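Local coordinates for protein fructosyl amine:oxygen oxidoreductase (Neosartorya fumigata, PDB 4WCT) that oxidatively deglycates fructosyl amines (Amadori products), probably using its bound flavin-adenine dinucleotide to pass electrons to oxygen, at residues H261-Y272 against L340-P351. Sequence-based numbering, arbitrary orientation. Where two conformers were deposited one is given.
Sequences HIQMGPEEVKQY and LHDTMPHLADRP
Arg350 and Glu268 approach from opposite directions, edge to edge, the guanidinium and carboxylate planes only 11° apart, and NH2 carries most of the salt bridge: it lies 2.6 Å from Glu268 OE2, on that oxygen's syn lone pair, whereas both bonds from NH1 are weak. The anti lone pair of OE2 takes the amide of Gly265 (N to OE2 2.8 Å), so two donors grip one oxygen and fix the carboxylate's rotation. Bends at chi2 (-86°) and chi3 turn the guanidinium toward the end of strand 253-263, where NH2 also reaches Gln263 O, within the guanidinium plane; one water joins NE to the same carbonyl. The contact thus ties the loop leaving this strand to the turns linking helix 330-343 to strand 352-362, the antiparallel neighbour of 253-263 in the large mixed sheet. In the conformer given, Ile262 crosses Arg350 at roughly a right angle (CG2 to CB 3.7 Å) and points CD1 tip to tip at Leu340 CD1. Met264 CE sits over one face of the Tyr272 ring, toward its rim, and touches both methyls of Leu347. At the ring's edge Met344 SD makes a Met-aromatic contact, 4.0 Å from Tyr272 CE2. His346 NE2 donates in its ring plane to Tyr272 OH (2.9 Å); ND1 is hydrogen-bonded to Thr161 OG1.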
loop_
_atom_site.group_PDB
_atom_site.type_symbol
_atom_site.label_atom_id
_atom_site.label_comp_id
_atom_site.label_asym_id
_atom_site.label_seq_id
_atom_site.Cartn_x
_atom_site.Cartn_y
_atom_site.Cartn_z
ATOM N N HIS A 261 3.961 9.117 14.470
ATOM C CA HIS A 261 4.679 8.270 15.397
ATOM C C HIS A 261 4.751 8.958 16.742
ATOM O O HIS A 261 4.948 10.167 16.795
ATOM C CB HIS A 261 6.123 8.035 14.965
ATOM C CG HIS A 261 6.311 7.197 13.736
ATOM N ND1 HIS A 261 7.561 6.768 13.342
ATOM C CD2 HIS A 261 5.455 6.784 12.769
ATOM C CE1 HIS A 261 7.469 6.155 12.179
ATOM N NE2 HIS A 261 6.192 6.081 11.854
ATOM N N ILE A 262 4.704 8.168 17.808
ATOM C CA ILE A 262 4.999 8.580 19.187
ATOM C C ILE A 262 6.215 7.779 19.654
ATOM O O ILE A 262 6.265 6.548 19.443
ATOM C CB ILE A 262 3.810 8.253 20.140
ATOM C CG1 ILE A 262 2.595 9.093 19.776
ATOM C CG2 ILE A 262 4.209 8.495 21.588
ATOM C CD1 ILE A 262 1.355 8.778 20.574
ATOM N N GLN A 263 7.151 8.436 20.317
ATOM C CA GLN A 263 8.329 7.777 20.826
ATOM C C GLN A 263 8.068 7.194 22.209
ATOM O O GLN A 263 7.702 7.932 23.120
ATOM C CB GLN A 263 9.449 8.835 20.936
ATOM C CG GLN A 263 10.674 8.326 21.664
ATOM C CD GLN A 263 11.406 7.322 20.835
ATOM O OE1 GLN A 263 12.095 7.684 19.863
ATOM N NE2 GLN A 263 11.393 6.066 21.281
ATOM N N MET A 264 8.164 5.873 22.337
ATOM C CA MET A 264 7.909 5.206 23.600
ATOM C C MET A 264 9.168 5.204 24.438
ATOM O O MET A 264 10.281 5.194 23.916
ATOM C CB MET A 264 7.417 3.767 23.366
ATOM C CG MET A 264 6.174 3.672 22.474
ATOM S SD MET A 264 4.752 4.609 23.063
ATOM C CE MET A 264 4.218 3.523 24.360
ATOM N N GLY A 265 8.987 5.241 25.749
ATOM C CA GLY A 265 10.138 5.194 26.664
ATOM C C GLY A 265 10.665 3.782 26.872
ATOM O O GLY A 265 10.043 2.787 26.494
ATOM N N PRO A 266 11.873 3.673 27.435
ATOM C CA PRO A 266 12.590 2.408 27.406
ATOM C C PRO A 266 12.075 1.320 28.346
ATOM O O PRO A 266 12.245 0.130 28.048
ATOM C CB PRO A 266 14.009 2.813 27.789
ATOM C CG PRO A 266 13.844 4.069 28.567
ATOM C CD PRO A 266 12.693 4.786 27.946
ATOM N N GLU A 267 11.323 1.709 29.384
ATOM C CA GLU A 267 10.661 0.720 30.242
ATOM C C GLU A 267 9.239 0.450 29.757
ATOM O O GLU A 267 8.847 -0.708 29.621
ATOM C CB GLU A 267 10.591 1.170 31.717
ATOM C CG GLU A 267 11.952 1.285 32.410
ATOM C CD GLU A 267 12.649 -0.058 32.617
ATOM O OE1 GLU A 267 12.161 -1.110 32.149
ATOM O OE2 GLU A 267 13.661 -0.075 33.339
ATOM N N GLU A 268 8.477 1.506 29.471
ATOM C CA GLU A 268 7.061 1.299 29.107
ATOM C C GLU A 268 6.926 0.493 27.816
ATOM O O GLU A 268 6.009 -0.332 27.719
ATOM C CB GLU A 268 6.301 2.608 28.987
ATOM C CG GLU A 268 6.795 3.465 27.844
ATOM C CD GLU A 268 5.975 4.718 27.588
ATOM O OE1 GLU A 268 4.923 4.974 28.218
ATOM O OE2 GLU A 268 6.419 5.491 26.738
ATOM N N VAL A 269 7.912 0.599 26.924
ATOM C CA VAL A 269 7.833 -0.055 25.624
ATOM C C VAL A 269 7.820 -1.565 25.737
ATOM O O VAL A 269 7.287 -2.258 24.876
ATOM C CB VAL A 269 8.948 0.402 24.681
ATOM C CG1 VAL A 269 10.278 -0.232 25.026
ATOM C CG2 VAL A 269 8.551 0.149 23.227
ATOM N N LYS A 270 8.347 -2.095 26.844
ATOM C CA LYS A 270 8.527 -3.528 26.924
ATOM C C LYS A 270 7.223 -4.297 27.029
ATOM O O LYS A 270 7.207 -5.470 26.740
ATOM C CB LYS A 270 9.464 -3.871 28.098
ATOM C CG LYS A 270 10.833 -3.216 27.962
ATOM C CD LYS A 270 11.791 -3.702 29.043
ATOM C CE LYS A 270 13.150 -3.032 28.920
ATOM N NZ LYS A 270 13.874 -3.207 30.201
ATOM N N GLN A 271 6.136 -3.647 27.441
ATOM C CA GLN A 271 4.822 -4.263 27.442
ATOM C C GLN A 271 4.196 -4.376 26.065
ATOM O O GLN A 271 3.296 -5.204 25.855
ATOM C CB GLN A 271 3.837 -3.523 28.386
ATOM C CG GLN A 271 4.089 -3.730 29.862
ATOM C CD GLN A 271 3.974 -5.178 30.257
ATOM O OE1 GLN A 271 5.006 -5.876 30.354
ATOM N NE2 GLN A 271 2.734 -5.633 30.568
ATOM N N TYR A 272 4.659 -3.546 25.136
ATOM C CA TYR A 272 4.002 -3.361 23.849
ATOM C C TYR A 272 4.594 -4.314 22.813
ATOM O O TYR A 272 5.178 -3.889 21.822
ATOM C CB TYR A 272 4.146 -1.915 23.350
ATOM C CG TYR A 272 3.378 -0.864 24.144
ATOM C CD1 TYR A 272 3.878 -0.389 25.351
ATOM C CD2 TYR A 272 2.283 -0.197 23.579
ATOM C CE1 TYR A 272 3.226 0.574 26.057
ATOM C CE2 TYR A 272 1.602 0.775 24.290
ATOM C CZ TYR A 272 2.069 1.151 25.525
ATOM O OH TYR A 272 1.462 2.162 26.232
ATOM N N LEU A 340 -6.476 7.455 19.897
ATOM C CA LEU A 340 -5.730 7.160 21.137
ATOM C C LEU A 340 -6.594 7.392 22.373
ATOM O O LEU A 340 -6.478 6.634 23.345
ATOM C CB LEU A 340 -4.468 7.991 21.232
ATOM C CG LEU A 340 -3.376 7.622 20.220
ATOM C CD1 LEU A 340 -2.299 8.670 20.342
ATOM C CD2 LEU A 340 -2.852 6.223 20.497
ATOM N N HIS A 341 -7.432 8.439 22.397
ATOM C CA HIS A 341 -8.257 8.650 23.573
ATOM C C HIS A 341 -9.175 7.480 23.878
ATOM O O HIS A 341 -9.340 7.094 25.043
ATOM C CB HIS A 341 -9.092 9.941 23.515
ATOM C CG HIS A 341 -9.514 10.399 24.877
ATOM N ND1 HIS A 341 -10.655 9.921 25.486
ATOM C CD2 HIS A 341 -8.801 11.017 25.855
ATOM C CE1 HIS A 341 -10.649 10.252 26.765
ATOM N NE2 HIS A 341 -9.542 10.930 27.012
ATOM N N ASP A 342 -9.705 6.852 22.842
ATOM C CA ASP A 342 -10.615 5.746 23.020
ATOM C C ASP A 342 -9.904 4.478 23.515
ATOM O O ASP A 342 -10.543 3.631 24.116
ATOM C CB ASP A 342 -11.328 5.450 21.711
ATOM C CG ASP A 342 -12.547 6.331 21.469
ATOM O OD1 ASP A 342 -12.704 7.387 22.138
ATOM O OD2 ASP A 342 -13.259 6.018 20.491
ATOM N N THR A 343 -8.627 4.317 23.144
ATOM C CA THR A 343 -7.905 3.037 23.223
ATOM C C THR A 343 -6.785 3.047 24.263
ATOM O O THR A 343 -6.622 2.086 25.080
ATOM C CB THR A 343 -7.331 2.680 21.844
ATOM O OG1 THR A 343 -6.458 3.728 21.392
ATOM C CG2 THR A 343 -8.447 2.483 20.821
ATOM N N MET A 344 -5.970 4.087 24.169
ATOM C CA MET A 344 -4.745 4.277 24.941
ATOM C C MET A 344 -4.653 5.739 25.419
ATOM O O MET A 344 -3.733 6.465 25.057
ATOM C CB MET A 344 -3.520 3.920 24.078
ATOM C CG MET A 344 -3.510 2.446 23.723
ATOM S SD MET A 344 -2.016 1.874 22.885
ATOM C CE MET A 344 -2.135 2.785 21.345
ATOM N N PRO A 345 -5.576 6.164 26.281
ATOM C CA PRO A 345 -5.641 7.591 26.629
ATOM C C PRO A 345 -4.409 8.099 27.364
ATOM O O PRO A 345 -4.114 9.301 27.313
ATOM C CB PRO A 345 -6.892 7.688 27.529
ATOM C CG PRO A 345 -7.232 6.284 27.893
ATOM C CD PRO A 345 -6.790 5.441 26.723
ATOM N N HIS A 346 -3.630 7.184 27.961
ATOM C CA HIS A 346 -2.381 7.576 28.579
ATOM C C HIS A 346 -1.358 8.107 27.584
ATOM O O HIS A 346 -0.403 8.809 27.991
ATOM C CB HIS A 346 -1.782 6.429 29.384
ATOM C CG HIS A 346 -1.549 5.190 28.595
ATOM N ND1 HIS A 346 -2.583 4.418 28.113
ATOM C CD2 HIS A 346 -0.406 4.560 28.239
ATOM C CE1 HIS A 346 -2.086 3.426 27.400
ATOM N NE2 HIS A 346 -0.773 3.447 27.520
ATOM N N LEU A 347 -1.566 7.788 26.309
ATOM C CA LEU A 347 -0.682 8.235 25.221
ATOM C C LEU A 347 -1.240 9.423 24.440
ATOM O O LEU A 347 -0.571 9.946 23.576
ATOM C CB LEU A 347 -0.414 7.083 24.245
ATOM C CG LEU A 347 0.280 5.863 24.852
ATOM C CD1 LEU A 347 0.509 4.833 23.755
ATOM C CD2 LEU A 347 1.554 6.223 25.623
ATOM N N ALA A 348 -2.500 9.786 24.657
ATOM C CA ALA A 348 -3.191 10.645 23.713
ATOM C C ALA A 348 -2.639 12.055 23.599
ATOM O O ALA A 348 -2.960 12.739 22.616
ATOM C CB ALA A 348 -4.671 10.703 24.032
ATOM N N ASP A 349 -1.922 12.523 24.617
ATOM C CA ASP A 349 -1.336 13.850 24.573
ATOM C C ASP A 349 0.176 13.839 24.344
ATOM O O ASP A 349 0.847 14.872 24.517
ATOM C CB ASP A 349 -1.670 14.626 25.847
ATOM C CG ASP A 349 -3.146 15.009 25.936
ATOM O OD1 ASP A 349 -3.727 15.413 24.907
ATOM O OD2 ASP A 349 -3.732 14.830 27.022
ATOM N N ARG A 350 0.739 12.702 23.963
ATOM C CA ARG A 350 2.193 12.622 23.778
ATOM C C ARG A 350 2.575 13.365 22.506
ATOM O O ARG A 350 1.857 13.334 21.493
ATOM C CB ARG A 350 2.644 11.183 23.664
ATOM C CG ARG A 350 2.443 10.394 24.947
ATOM C CD ARG A 350 3.614 10.546 25.885
ATOM N NE ARG A 350 4.693 9.654 25.502
ATOM C CZ ARG A 350 4.855 8.410 25.970
ATOM N NH1 ARG A 350 4.183 7.992 27.036
ATOM N NH2 ARG A 350 5.836 7.685 25.484
ATOM N N PRO A 351 3.722 14.033 22.535
ATOM C CA PRO A 351 4.191 14.691 21.322
ATOM C C PRO A 351 4.512 13.727 20.208
ATOM O O PRO A 351 4.922 12.595 20.452
ATOM C CB PRO A 351 5.457 15.423 21.778
ATOM C CG PRO A 351 5.926 14.669 22.950
ATOM C CD PRO A 351 4.726 14.064 23.614
HETATM O O HOH W 1 7.002 11.179 21.061
HETATM O O HOH W 2 6.735 10.695 23.789
#